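Local coordinates for sarcolemmal membrane-associated protein (Homo sapiens, PDB 6AR0), which joins the striatin-interacting phosphatase and kinase (STRIPAK) complex, which dephosphorylates STK3 and so inhibits Hippo signalling, and is represented here by its FHA domain, at residues Q18-Y23 with C37-N42; A44-K49 with G119-T124; F60-G65 with F128-M133; Y68-K73 with E90-C95; D101-G106 with S123-F128. All coordinates share one frame; numbering follows the deposited sequence.

Interaction 1. Residues Q18-Y23 with C37-N42; sequences QERHVY and CRPAQN
R20 lies alongside P39, both side chains pointing the same way, and its guanidinium NH2 comes 3.6 Å from the proline CB. The backbone N of A40 sits over one face of that guanidinium, while R20 CD packs 3.4 Å from the carbonyl O of A40. A bend at chi2 (-61°) folds the arginine chain across the 37-42 loop, and NE turns back to make a weak hydrogen bond to the carbonyl of Q18. The outer end is held further on: NH1 of this buried arginine is met by two backbone oxygens, those of N43 and T45. Shortened to an alanine, this position would probably leave both carbonyls without their donor and open a gap beside P39. In the FHA beta sandwich, strand 20-23 pairs with strand 5-10, and its other flank meets this loop, which leads from strand 28-32 to strand 44-46. The direct bond across is backbone to backbone, H21 N to Q41 O at 2.9 Å, bent to 136° at the hydrogen. Beside this bond the H21 ring and the Q41 amide have their planes 52° apart, ND1 standing 4.1 Å from OE1. The imidazole is steadied by NE2, which donates in the ring plane to E19 OE2 at 2.8 Å. One water donates to both H21 O and Q41 OE1; a second donates to Y23 O and N42 O.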
# COMPACT_ATOMS: atom_id res chain seq x y z
N GLN A 18 -9.01 -8.44 3.17
CA GLN A 18 -9.12 -9.47 2.16
C GLN A 18 -8.26 -9.13 0.94
O GLN A 18 -8.12 -7.96 0.57
CB GLN A 18 -10.58 -9.67 1.75
CG GLN A 18 -11.49 -10.07 2.90
CD GLN A 18 -11.03 -11.32 3.62
OE1 GLN A 18 -10.83 -12.37 3.01
NE2 GLN A 18 -10.85 -11.22 4.94
N GLU A 19 -7.73 -10.17 0.32
CA GLU A 19 -6.79 -10.02 -0.79
C GLU A 19 -7.34 -9.10 -1.87
O GLU A 19 -8.51 -9.20 -2.27
CB GLU A 19 -6.53 -11.41 -1.37
CG GLU A 19 -5.64 -11.45 -2.59
CD GLU A 19 -5.30 -12.87 -3.00
OE1 GLU A 19 -5.26 -13.76 -2.11
OE2 GLU A 19 -5.11 -13.12 -4.20
N ARG A 20 -6.47 -8.24 -2.39
CA ARG A 20 -6.84 -7.25 -3.39
C ARG A 20 -6.15 -7.56 -4.71
O ARG A 20 -4.96 -7.87 -4.74
CB ARG A 20 -6.46 -5.83 -2.95
CG ARG A 20 -6.91 -5.48 -1.54
CD ARG A 20 -8.43 -5.55 -1.40
NE ARG A 20 -8.86 -5.22 -0.04
CZ ARG A 20 -9.03 -3.98 0.43
NH1 ARG A 20 -8.83 -2.92 -0.34
NH2 ARG A 20 -9.38 -3.79 1.69
N HIS A 21 -6.92 -7.47 -5.80
CA HIS A 21 -6.41 -7.59 -7.16
C HIS A 21 -6.57 -6.21 -7.79
O HIS A 21 -7.64 -5.88 -8.30
CB HIS A 21 -7.17 -8.66 -7.97
CG HIS A 21 -6.96 -10.05 -7.45
ND1 HIS A 21 -7.59 -11.15 -7.99
CD2 HIS A 21 -6.20 -10.50 -6.43
CE1 HIS A 21 -7.20 -12.23 -7.33
NE2 HIS A 21 -6.35 -11.87 -6.39
N VAL A 22 -5.52 -5.41 -7.71
CA VAL A 22 -5.58 -3.98 -8.03
C VAL A 22 -4.93 -3.76 -9.38
O VAL A 22 -3.70 -3.81 -9.51
CB VAL A 22 -4.89 -3.12 -6.95
CG1 VAL A 22 -5.00 -1.64 -7.30
CG2 VAL A 22 -5.48 -3.38 -5.58
N TYR A 23 -5.74 -3.48 -10.40
CA TYR A 23 -5.21 -3.17 -11.72
C TYR A 23 -4.73 -1.72 -11.77
O TYR A 23 -5.32 -0.82 -11.17
CB TYR A 23 -6.28 -3.45 -12.77
CG TYR A 23 -6.54 -4.93 -12.88
CD1 TYR A 23 -5.66 -5.74 -13.57
CD2 TYR A 23 -7.64 -5.51 -12.26
CE1 TYR A 23 -5.88 -7.11 -13.66
CE2 TYR A 23 -7.87 -6.88 -12.35
CZ TYR A 23 -7.00 -7.66 -13.05
OH TYR A 23 -7.22 -9.02 -13.16
N CYS A 37 -15.74 6.02 -0.52
CA CYS A 37 -14.45 5.42 -0.88
C CYS A 37 -14.26 4.25 0.08
O CYS A 37 -13.57 4.37 1.09
CB CYS A 37 -13.31 6.41 -0.75
SG CYS A 37 -13.51 7.94 -1.63
N ARG A 38 -14.90 3.14 -0.23
CA ARG A 38 -14.88 1.99 0.65
C ARG A 38 -14.00 0.88 0.08
O ARG A 38 -13.66 0.88 -1.11
CB ARG A 38 -16.30 1.46 0.83
CG ARG A 38 -17.26 2.47 1.44
CD ARG A 38 -16.76 2.93 2.81
NE ARG A 38 -17.75 3.74 3.51
CZ ARG A 38 -17.53 4.32 4.69
NH1 ARG A 38 -16.37 4.17 5.30
NH2 ARG A 38 -18.48 5.04 5.26
N PRO A 39 -13.59 -0.06 0.92
CA PRO A 39 -12.78 -1.18 0.44
C PRO A 39 -13.50 -1.97 -0.64
O PRO A 39 -14.70 -2.19 -0.58
CB PRO A 39 -12.57 -2.04 1.69
CG PRO A 39 -12.72 -1.08 2.82
CD PRO A 39 -13.77 -0.11 2.38
N ALA A 40 -12.73 -2.44 -1.62
CA ALA A 40 -13.22 -3.35 -2.64
C ALA A 40 -12.04 -4.17 -3.14
O ALA A 40 -10.88 -3.80 -2.96
CB ALA A 40 -13.84 -2.59 -3.82
N GLN A 41 -12.34 -5.29 -3.80
CA GLN A 41 -11.27 -6.16 -4.28
C GLN A 41 -10.32 -5.42 -5.21
O GLN A 41 -9.12 -5.72 -5.25
CB GLN A 41 -11.86 -7.34 -5.02
CG GLN A 41 -10.81 -8.18 -5.70
CD GLN A 41 -11.42 -9.37 -6.39
OE1 GLN A 41 -11.31 -9.54 -7.60
NE2 GLN A 41 -12.07 -10.22 -5.61
N ASN A 42 -10.83 -4.50 -6.02
CA ASN A 42 -10.00 -3.85 -7.02
C ASN A 42 -9.37 -2.57 -6.53
O ASN A 42 -8.87 -1.79 -7.36
CB ASN A 42 -10.78 -3.60 -8.31
CG ASN A 42 -11.83 -2.53 -8.16
OD1 ASN A 42 -12.26 -2.22 -7.05
ND2 ASN A 42 -12.26 -1.95 -9.28
O HOH W 1 -10.08 -7.20 -9.09
O HOH W 2 -8.07 -1.66 -10.02

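Interaction 2. Residues A44-K49 with G119-T124; sequences ATFDCK and GCIVST
I121 packs across the ring of F46, and this apolar crossing is the tight part of the contact. The methyl CG2 stands over the centre of the phenyl face, 4.1 Å from the F46 ring centroid and only 8° off the normal, a CH-pi contact. The other branch reaches the base of the same ring: I121 CD1 is 3.8 Å from F46 CD1, and CG1 lies equally near CG. With CG2 anti to its own backbone N (CG1 at chi1 -64°), the isoleucine lays both branches over the same face of the aromatic. C48 extends the apolar patch, its SG 3.9 Å from I121 CG1.

Toward G119 the apolar packing gives way to polar atoms and water. C48 SG approaches the carbonyl O of G119 at 3.3 Å, and beyond it the backbones are linked through water: one molecule accepts from K49 N at 3.0 Å and donates to G119 O at 2.8 Å. K49 itself leads outward to a salt bridge with E111.

The pair joins the two sheets of the FHA sandwich. Strand 44-46, at the margin of the mixed sheet beside strand 28-32, sends F46 inward to meet F17 edge-to-face, whereas I121 belongs to strand 117-128 of the antiparallel sheet and packs against F105 of the neighbouring strand 102-105.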
# COMPACT_ATOMS: atom_id res chain seq x y z
N ALA A 44 -7.18 -0.29 -3.11
CA ALA A 44 -6.26 -0.28 -1.99
C ALA A 44 -6.78 0.66 -0.91
O ALA A 44 -6.02 1.40 -0.29
CB ALA A 44 -4.84 0.04 -2.44
N THR A 45 -8.08 0.61 -0.69
CA THR A 45 -8.74 1.33 0.39
C THR A 45 -8.99 0.35 1.53
O THR A 45 -9.52 -0.74 1.31
CB THR A 45 -10.06 1.93 -0.09
OG1 THR A 45 -9.79 2.83 -1.17
CG2 THR A 45 -10.78 2.68 1.03
N PHE A 46 -8.59 0.73 2.74
CA PHE A 46 -8.60 -0.18 3.88
C PHE A 46 -9.37 0.40 5.05
O PHE A 46 -9.19 1.57 5.41
CB PHE A 46 -7.18 -0.52 4.34
CG PHE A 46 -6.34 -1.17 3.27
CD1 PHE A 46 -6.41 -2.55 3.04
CD2 PHE A 46 -5.49 -0.42 2.48
CE1 PHE A 46 -5.65 -3.13 2.05
CE2 PHE A 46 -4.75 -1.01 1.48
CZ PHE A 46 -4.82 -2.37 1.28
N ASP A 47 -10.22 -0.42 5.65
CA ASP A 47 -10.85 -0.09 6.91
C ASP A 47 -9.80 -0.36 7.98
O ASP A 47 -9.61 -1.50 8.42
CB ASP A 47 -12.09 -0.95 7.09
CG ASP A 47 -12.82 -0.68 8.37
OD1 ASP A 47 -12.40 0.24 9.11
OD2 ASP A 47 -13.81 -1.39 8.62
N CYS A 48 -9.07 0.70 8.36
CA CYS A 48 -7.95 0.61 9.29
C CYS A 48 -7.71 2.00 9.84
O CYS A 48 -7.47 2.94 9.08
CB CYS A 48 -6.70 0.10 8.56
SG CYS A 48 -5.22 -0.01 9.58
N LYS A 49 -7.75 2.12 11.17
CA LYS A 49 -7.79 3.42 11.82
C LYS A 49 -6.53 4.23 11.55
O LYS A 49 -6.60 5.47 11.50
CB LYS A 49 -7.95 3.21 13.33
CG LYS A 49 -8.21 4.48 14.09
CD LYS A 49 -8.40 4.24 15.57
CE LYS A 49 -8.66 5.54 16.30
NZ LYS A 49 -8.61 5.35 17.76
N GLY A 119 -4.14 -2.06 14.90
CA GLY A 119 -3.18 -2.57 13.95
C GLY A 119 -3.06 -1.72 12.69
O GLY A 119 -3.85 -0.81 12.42
N CYS A 120 -2.04 -2.03 11.89
CA CYS A 120 -1.75 -1.34 10.64
C CYS A 120 -1.85 -2.34 9.49
O CYS A 120 -2.00 -3.55 9.70
CB CYS A 120 -0.36 -0.69 10.68
SG CYS A 120 1.00 -1.85 10.89
N ILE A 121 -1.76 -1.85 8.25
CA ILE A 121 -1.85 -2.74 7.10
C ILE A 121 -0.45 -3.20 6.75
O ILE A 121 0.44 -2.38 6.50
CB ILE A 121 -2.52 -2.02 5.92
CG1 ILE A 121 -3.97 -1.66 6.26
CG2 ILE A 121 -2.43 -2.86 4.65
CD1 ILE A 121 -4.90 -2.82 6.50
N VAL A 122 -0.24 -4.52 6.73
CA VAL A 122 1.03 -5.12 6.36
C VAL A 122 0.72 -6.15 5.27
O VAL A 122 -0.04 -7.09 5.51
CB VAL A 122 1.76 -5.79 7.54
CG1 VAL A 122 3.15 -6.22 7.13
CG2 VAL A 122 1.82 -4.86 8.76
N SER A 123 1.29 -5.95 4.09
CA SER A 123 0.89 -6.73 2.92
C SER A 123 2.11 -7.25 2.17
O SER A 123 3.15 -6.59 2.13
CB SER A 123 0.07 -5.82 1.98
OG SER A 123 -0.51 -6.43 0.84
N THR A 124 1.99 -8.43 1.60
CA THR A 124 2.90 -8.79 0.52
C THR A 124 2.31 -8.23 -0.76
O THR A 124 1.09 -8.25 -0.94
CB THR A 124 2.97 -10.31 0.37
OG1 THR A 124 3.38 -10.88 1.61
CG2 THR A 124 3.93 -10.73 -0.74
O HOH W 3 -6.56 -0.12 12.82

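Interaction 3. Residues F60-G65 with F128-M133; sequences FDHKTG and FLPDGM
F60 and G65 meet L129 and P130 where the end of strand 56-61 and its turn approach the 129-132 turn without pairing, the CA atoms of G65 and L129 being 7.1 Å apart; residues L129 to G132 form a type I beta turn closed by G132 N to L129 O at 2.8 Å. The F60 phenyl ring reaches out with CG anti to the backbone N (chi1 177°), and its far end is shared by two partners. CE2 comes to 3.5 Å from P130 CD, the two rings approaching from opposite directions, while CE1 lies 3.8 Å from L129 CD2. The leucine chain crosses the phenylalanine at about a right angle, and its CD2 also touches the carbonyl O of G65. Were F60 cut back to an alanine, P130 CD and L129 CD2 would probably lose their shared partner, a gap opening between the segments. The contact belongs to one end of the FHA sandwich, where the turn after strand 56-61 meets the loop that follows strand 117-128. Each segment carries an Asx turn: D61 OD1 accepts from K63 N, and D131 OD1 accepts from M133 N at 2.9 Å. H62 sets its ring face against F60 CD2, 3.4 Å above the imidazole plane.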
# COMPACT_ATOMS: atom_id res chain seq x y z
N PHE A 60 2.04 1.89 -12.03
CA PHE A 60 2.92 1.25 -12.99
C PHE A 60 3.32 2.27 -14.04
O PHE A 60 2.46 2.96 -14.59
CB PHE A 60 2.20 0.09 -13.67
CG PHE A 60 3.00 -0.59 -14.75
CD1 PHE A 60 4.15 -1.29 -14.44
CD2 PHE A 60 2.59 -0.55 -16.08
CE1 PHE A 60 4.88 -1.93 -15.45
CE2 PHE A 60 3.31 -1.19 -17.07
CZ PHE A 60 4.45 -1.87 -16.76
N ASP A 61 4.62 2.39 -14.28
CA ASP A 61 5.17 3.29 -15.30
C ASP A 61 5.28 2.49 -16.58
O ASP A 61 6.19 1.66 -16.73
CB ASP A 61 6.53 3.80 -14.83
CG ASP A 61 7.13 4.80 -15.77
OD1 ASP A 61 6.80 4.78 -16.97
OD2 ASP A 61 7.97 5.61 -15.29
N HIS A 62 4.34 2.73 -17.49
CA HIS A 62 4.20 1.91 -18.68
C HIS A 62 5.38 2.08 -19.64
O HIS A 62 5.57 1.22 -20.51
CB HIS A 62 2.86 2.24 -19.39
CG HIS A 62 1.63 1.83 -18.61
ND1 HIS A 62 1.19 2.51 -17.49
CD2 HIS A 62 0.74 0.83 -18.81
CE1 HIS A 62 0.09 1.93 -17.03
NE2 HIS A 62 -0.20 0.91 -17.82
N LYS A 63 6.18 3.14 -19.49
CA LYS A 63 7.28 3.40 -20.41
C LYS A 63 8.61 2.81 -19.96
O LYS A 63 9.54 2.73 -20.77
CB LYS A 63 7.41 4.90 -20.67
CG LYS A 63 6.36 5.42 -21.65
CD LYS A 63 6.75 6.74 -22.28
CE LYS A 63 5.87 7.05 -23.48
NZ LYS A 63 6.33 8.29 -24.18
N THR A 64 8.74 2.39 -18.70
CA THR A 64 9.95 1.72 -18.24
C THR A 64 9.70 0.34 -17.66
O THR A 64 10.66 -0.41 -17.45
CB THR A 64 10.64 2.56 -17.16
OG1 THR A 64 9.83 2.59 -15.98
CG2 THR A 64 10.89 3.99 -17.66
N GLY A 65 8.45 -0.02 -17.39
CA GLY A 65 8.16 -1.31 -16.81
C GLY A 65 8.38 -1.37 -15.32
O GLY A 65 8.43 -2.47 -14.76
N PHE A 128 2.69 -7.65 -11.63
CA PHE A 128 2.64 -8.26 -12.95
C PHE A 128 2.52 -7.19 -14.02
O PHE A 128 1.70 -6.27 -13.90
CB PHE A 128 1.48 -9.26 -13.04
CG PHE A 128 1.53 -10.29 -11.97
CD1 PHE A 128 2.28 -11.44 -12.11
CD2 PHE A 128 0.91 -10.05 -10.76
CE1 PHE A 128 2.38 -12.35 -11.07
CE2 PHE A 128 1.00 -10.96 -9.73
CZ PHE A 128 1.73 -12.12 -9.89
N LEU A 129 3.33 -7.34 -15.07
CA LEU A 129 3.29 -6.47 -16.22
C LEU A 129 1.97 -6.64 -16.97
O LEU A 129 1.27 -7.64 -16.80
CB LEU A 129 4.46 -6.81 -17.14
CG LEU A 129 5.86 -6.80 -16.52
CD1 LEU A 129 6.90 -7.28 -17.52
CD2 LEU A 129 6.22 -5.42 -16.00
N PRO A 130 1.62 -5.69 -17.83
CA PRO A 130 0.35 -5.82 -18.57
C PRO A 130 0.24 -7.11 -19.35
O PRO A 130 -0.88 -7.63 -19.50
CB PRO A 130 0.35 -4.60 -19.49
CG PRO A 130 1.14 -3.60 -18.75
CD PRO A 130 2.23 -4.37 -18.04
N ASP A 131 1.35 -7.64 -19.86
CA ASP A 131 1.29 -8.88 -20.63
C ASP A 131 1.16 -10.12 -19.75
O ASP A 131 1.06 -11.23 -20.28
CB ASP A 131 2.48 -8.99 -21.59
CG ASP A 131 3.80 -9.20 -20.89
OD1 ASP A 131 3.84 -9.38 -19.66
OD2 ASP A 131 4.84 -9.20 -21.59
N GLY A 132 1.14 -9.96 -18.43
CA GLY A 132 0.96 -11.04 -17.50
C GLY A 132 2.24 -11.55 -16.85
O GLY A 132 2.17 -12.24 -15.84
N MET A 133 3.40 -11.23 -17.42
CA MET A 133 4.65 -11.69 -16.82
C MET A 133 4.88 -11.00 -15.48
O MET A 133 4.60 -9.81 -15.32
CB MET A 133 5.81 -11.39 -17.75
CG MET A 133 5.75 -12.13 -19.07
SD MET A 133 5.82 -13.93 -18.91
CE MET A 133 6.02 -14.40 -20.62

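Interaction 4. Residues Y68-K73 with E90-C95; sequences YLQDTK and EESPPC
S92 is held by both Q70 and D71. The Q70 amide NE2 donates to the carbonyl O of S92 at 2.8 Å, in the carbonyl plane and within 3° of its own amide plane, so the bond fixes the flat group's rotation. S92 OG acts both ways: it accepts from D71 N at 2.9 Å and donates to P93 O. That double role suits its chi1 of 78°, which places OG between the backbone N and the carbonyl carbon. S92 N returns a bond to D71 O at 3.0 Å.

Further along, L69 and C95 form an antiparallel hydrogen-bonded pair, L69 N to C95 O and C95 N to L69 O both 2.9 Å. Here strand 66-71 of the FHA mixed sheet takes on its outermost strand, 95-97, and the preceding segment follows it nearly antiparallel. D71 OD2 is hydrogen-bonded to the hydroxyls of S74 and T78.

Around the polar core, Y68 CD1 rests 3.9 Å from P94 CB, ring and proline meeting at a slant. At the other end K73 NZ and E91 OE2 are 4.3 Å apart, opposite charges joined through a water, and the planes of the E91 carboxylate and the Q70 amide are 16° apart, the two chains crossing at an oblique angle.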
# COMPACT_ATOMS: atom_id res chain seq x y z
N TYR A 68 5.91 1.78 -8.73
CA TYR A 68 6.30 2.73 -7.71
C TYR A 68 5.25 2.88 -6.64
O TYR A 68 4.04 2.73 -6.87
CB TYR A 68 6.52 4.12 -8.30
CG TYR A 68 7.69 4.17 -9.23
CD1 TYR A 68 8.97 4.41 -8.75
CD2 TYR A 68 7.53 3.97 -10.58
CE1 TYR A 68 10.05 4.47 -9.58
CE2 TYR A 68 8.62 4.03 -11.45
CZ TYR A 68 9.88 4.27 -10.92
OH TYR A 68 10.98 4.34 -11.74
N LEU A 69 5.72 3.25 -5.46
CA LEU A 69 4.92 3.62 -4.31
C LEU A 69 5.41 4.97 -3.80
O LEU A 69 6.62 5.21 -3.72
CB LEU A 69 5.08 2.56 -3.22
CG LEU A 69 4.30 2.71 -1.92
CD1 LEU A 69 2.80 2.70 -2.18
CD2 LEU A 69 4.68 1.60 -0.95
N GLN A 70 4.48 5.86 -3.45
CA GLN A 70 4.82 7.17 -2.93
C GLN A 70 3.95 7.48 -1.73
O GLN A 70 2.72 7.35 -1.80
CB GLN A 70 4.61 8.24 -4.01
CG GLN A 70 4.98 9.62 -3.57
CD GLN A 70 4.87 10.60 -4.70
OE1 GLN A 70 4.00 10.48 -5.56
NE2 GLN A 70 5.77 11.57 -4.73
N ASP A 71 4.56 7.93 -0.64
CA ASP A 71 3.81 8.39 0.51
C ASP A 71 3.34 9.82 0.24
O ASP A 71 4.14 10.68 -0.12
CB ASP A 71 4.69 8.35 1.76
CG ASP A 71 3.93 8.73 3.01
OD1 ASP A 71 3.45 9.88 3.08
OD2 ASP A 71 3.81 7.84 3.89
N THR A 72 2.03 10.06 0.38
CA THR A 72 1.45 11.37 0.11
C THR A 72 1.09 12.10 1.41
O THR A 72 -0.05 12.47 1.66
CB THR A 72 0.24 11.23 -0.81
OG1 THR A 72 -0.75 10.39 -0.20
CG2 THR A 72 0.62 10.63 -2.14
N LYS A 73 2.11 12.33 2.24
CA LYS A 73 1.95 13.04 3.51
C LYS A 73 1.10 12.26 4.51
O LYS A 73 0.27 12.83 5.21
CB LYS A 73 1.39 14.46 3.31
CG LYS A 73 2.15 15.27 2.28
CD LYS A 73 1.70 16.72 2.25
CE LYS A 73 2.44 17.51 1.18
NZ LYS A 73 2.05 17.11 -0.21
N GLU A 90 4.81 14.29 5.64
CA GLU A 90 5.65 14.73 4.53
C GLU A 90 5.55 13.77 3.36
O GLU A 90 5.26 12.58 3.53
CB GLU A 90 7.11 14.85 4.98
CG GLU A 90 7.29 15.87 6.10
CD GLU A 90 8.74 16.23 6.34
OE1 GLU A 90 9.62 15.74 5.59
OE2 GLU A 90 9.01 17.02 7.28
N GLU A 91 5.78 14.29 2.16
CA GLU A 91 5.70 13.51 0.94
C GLU A 91 7.04 12.82 0.70
O GLU A 91 8.10 13.40 0.96
CB GLU A 91 5.37 14.44 -0.24
CG GLU A 91 5.03 13.73 -1.54
CD GLU A 91 4.83 14.70 -2.69
OE1 GLU A 91 5.76 15.48 -2.99
OE2 GLU A 91 3.73 14.68 -3.30
N SER A 92 6.99 11.59 0.20
CA SER A 92 8.21 10.94 -0.23
C SER A 92 8.39 11.12 -1.73
O SER A 92 7.45 11.45 -2.45
CB SER A 92 8.15 9.43 0.07
OG SER A 92 7.35 8.70 -0.86
N PRO A 93 9.60 10.89 -2.24
CA PRO A 93 9.74 10.69 -3.68
C PRO A 93 9.11 9.37 -4.09
O PRO A 93 8.80 8.53 -3.23
CB PRO A 93 11.27 10.64 -3.88
CG PRO A 93 11.81 10.23 -2.58
CD PRO A 93 10.86 10.65 -1.51
N PRO A 94 8.91 9.15 -5.38
CA PRO A 94 8.53 7.81 -5.84
C PRO A 94 9.61 6.81 -5.45
O PRO A 94 10.79 7.07 -5.66
CB PRO A 94 8.44 7.97 -7.36
CG PRO A 94 8.21 9.44 -7.57
CD PRO A 94 9.02 10.10 -6.50
N CYS A 95 9.20 5.66 -4.94
CA CYS A 95 10.11 4.61 -4.51
C CYS A 95 9.74 3.33 -5.25
O CYS A 95 8.59 2.89 -5.19
CB CYS A 95 10.01 4.42 -3.00
SG CYS A 95 10.64 5.80 -2.04
O HOH W 4 1.77 12.51 -5.13
O HOH W 5 1.56 14.48 -1.43

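Interaction 5. Residues D101-G106 with S123-F128; sequences DIIQFG and STIKLF
I103 and S123 are bound by a reciprocal pair of backbone hydrogen bonds, I103 N to S123 O and S123 N to I103 O, both 2.8 Å. A third, I125 N to D101 O at 3.0 Å, continues the ladder with a C=O...N angle of 168°. Next to these, I103 CG1 packs 3.6 Å from I125 CG2, their chains slanting across one another on the buried side of the sheet. I125 CG2 occupies the position between its backbone N and carbonyl carbon (CG1 at chi1 -162°), which brings it to I103. On the other face I102 CD1 lies 3.4 Å from T124 OG1 in a non-hydrogen-bonded pair.

Two residues are fixed by partners outside the segments. D101 is anchored by its carboxylate, which accepts from L98 N and N81 ND2, and S123 OG is bonded to T9 O.

Strand 102-105 lies between strand 78-80 and strand 117-128 in the antiparallel sheet of the FHA sandwich; strand 5-10 flanks the latter, its F8 meeting I125.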
# COMPACT_ATOMS: atom_id res chain seq x y z
N ASP A 101 7.88 -7.65 -2.34
CA ASP A 101 8.08 -6.70 -1.26
C ASP A 101 6.98 -6.82 -0.21
O ASP A 101 5.83 -7.20 -0.49
CB ASP A 101 8.07 -5.26 -1.80
CG ASP A 101 9.35 -4.85 -2.48
OD1 ASP A 101 10.38 -5.56 -2.36
OD2 ASP A 101 9.32 -3.77 -3.12
N ILE A 102 7.34 -6.47 1.01
CA ILE A 102 6.40 -6.33 2.12
C ILE A 102 6.14 -4.84 2.29
O ILE A 102 7.06 -4.07 2.57
CB ILE A 102 6.94 -6.95 3.41
CG1 ILE A 102 7.28 -8.43 3.21
CG2 ILE A 102 5.95 -6.74 4.55
CD1 ILE A 102 6.12 -9.26 2.73
N ILE A 103 4.90 -4.42 2.10
CA ILE A 103 4.51 -3.02 2.12
C ILE A 103 3.63 -2.79 3.33
O ILE A 103 2.69 -3.55 3.57
CB ILE A 103 3.71 -2.72 0.84
CG1 ILE A 103 4.49 -3.12 -0.41
CG2 ILE A 103 3.24 -1.28 0.79
CD1 ILE A 103 5.75 -2.39 -0.51
N GLN A 104 3.89 -1.71 4.07
CA GLN A 104 3.15 -1.42 5.30
C GLN A 104 2.62 0.01 5.25
O GLN A 104 3.34 0.93 4.87
CB GLN A 104 4.05 -1.62 6.52
CG GLN A 104 3.40 -1.25 7.83
CD GLN A 104 4.30 -1.55 9.00
OE1 GLN A 104 4.93 -2.61 9.05
NE2 GLN A 104 4.37 -0.64 9.97
N PHE A 105 1.37 0.18 5.65
CA PHE A 105 0.74 1.49 5.77
C PHE A 105 0.34 1.69 7.22
O PHE A 105 -0.45 0.91 7.78
CB PHE A 105 -0.49 1.60 4.87
CG PHE A 105 -0.23 1.20 3.45
CD1 PHE A 105 0.67 1.89 2.67
CD2 PHE A 105 -0.84 0.08 2.90
CE1 PHE A 105 0.93 1.51 1.36
CE2 PHE A 105 -0.58 -0.31 1.60
CZ PHE A 105 0.30 0.40 0.84
N GLY A 106 0.87 2.74 7.83
CA GLY A 106 0.69 2.99 9.24
C GLY A 106 1.63 2.16 10.09
O GLY A 106 2.50 1.44 9.59
N SER A 123 1.29 -5.95 4.09
CA SER A 123 0.89 -6.73 2.92
C SER A 123 2.11 -7.25 2.17
O SER A 123 3.15 -6.59 2.13
CB SER A 123 0.07 -5.82 1.98
OG SER A 123 -0.51 -6.43 0.84
N THR A 124 1.99 -8.43 1.60
CA THR A 124 2.90 -8.79 0.52
C THR A 124 2.31 -8.23 -0.76
O THR A 124 1.09 -8.25 -0.94
CB THR A 124 2.97 -10.31 0.37
OG1 THR A 124 3.38 -10.88 1.61
CG2 THR A 124 3.93 -10.73 -0.74
N ILE A 125 3.16 -7.72 -1.65
CA ILE A 125 2.70 -7.24 -2.95
C ILE A 125 3.39 -8.07 -4.03
O ILE A 125 4.61 -8.24 -4.00
CB ILE A 125 2.89 -5.72 -3.13
CG1 ILE A 125 2.03 -5.15 -4.27
CG2 ILE A 125 4.37 -5.36 -3.28
CD1 ILE A 125 1.94 -3.61 -4.32
N LYS A 126 2.59 -8.60 -4.95
CA LYS A 126 3.08 -9.29 -6.14
C LYS A 126 2.66 -8.48 -7.35
O LYS A 126 1.55 -7.95 -7.39
CB LYS A 126 2.53 -10.71 -6.21
CG LYS A 126 2.99 -11.58 -5.05
CD LYS A 126 4.49 -11.91 -5.15
CE LYS A 126 4.96 -12.77 -3.99
NZ LYS A 126 4.66 -14.21 -4.23
N LEU A 127 3.58 -8.32 -8.30
CA LEU A 127 3.43 -7.33 -9.35
C LEU A 127 3.58 -8.00 -10.71
O LEU A 127 4.50 -8.80 -10.91
CB LEU A 127 4.51 -6.25 -9.22
CG LEU A 127 4.49 -5.49 -7.89
CD1 LEU A 127 5.73 -4.62 -7.77
CD2 LEU A 127 3.22 -4.65 -7.77
N PHE A 128 2.69 -7.65 -11.63
CA PHE A 128 2.64 -8.26 -12.95
C PHE A 128 2.52 -7.19 -14.02
O PHE A 128 1.70 -6.27 -13.90
CB PHE A 128 1.48 -9.26 -13.04
CG PHE A 128 1.53 -10.29 -11.97
CD1 PHE A 128 2.28 -11.44 -12.11
CD2 PHE A 128 0.91 -10.05 -10.76
CE1 PHE A 128 2.38 -12.35 -11.07
CE2 PHE A 128 1.00 -10.96 -9.73
CZ PHE A 128 1.73 -12.12 -9.89

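Overall arrangement
Interactions 2 and 5 are the buried contacts, and both use strand 117-128, sharing S123 and T124: interaction 5 is a backbone ladder within one sheet, whereas interaction 2 is side-chain packing between the two sheets. Interaction 4 is likewise built on strand pairing, but in the mixed sheet and with more side-chain polarity and water; its L69 touches I103 of interaction 5. Interaction 1, partly buried, adjoins interaction 2 through R20 and T45, and combines a buried arginine with water bridges. Interaction 3 is the surface contact, small and apolar, about 25 Å centre to centre from interaction 2, yet its 128-133 segment continues from strand 117-128.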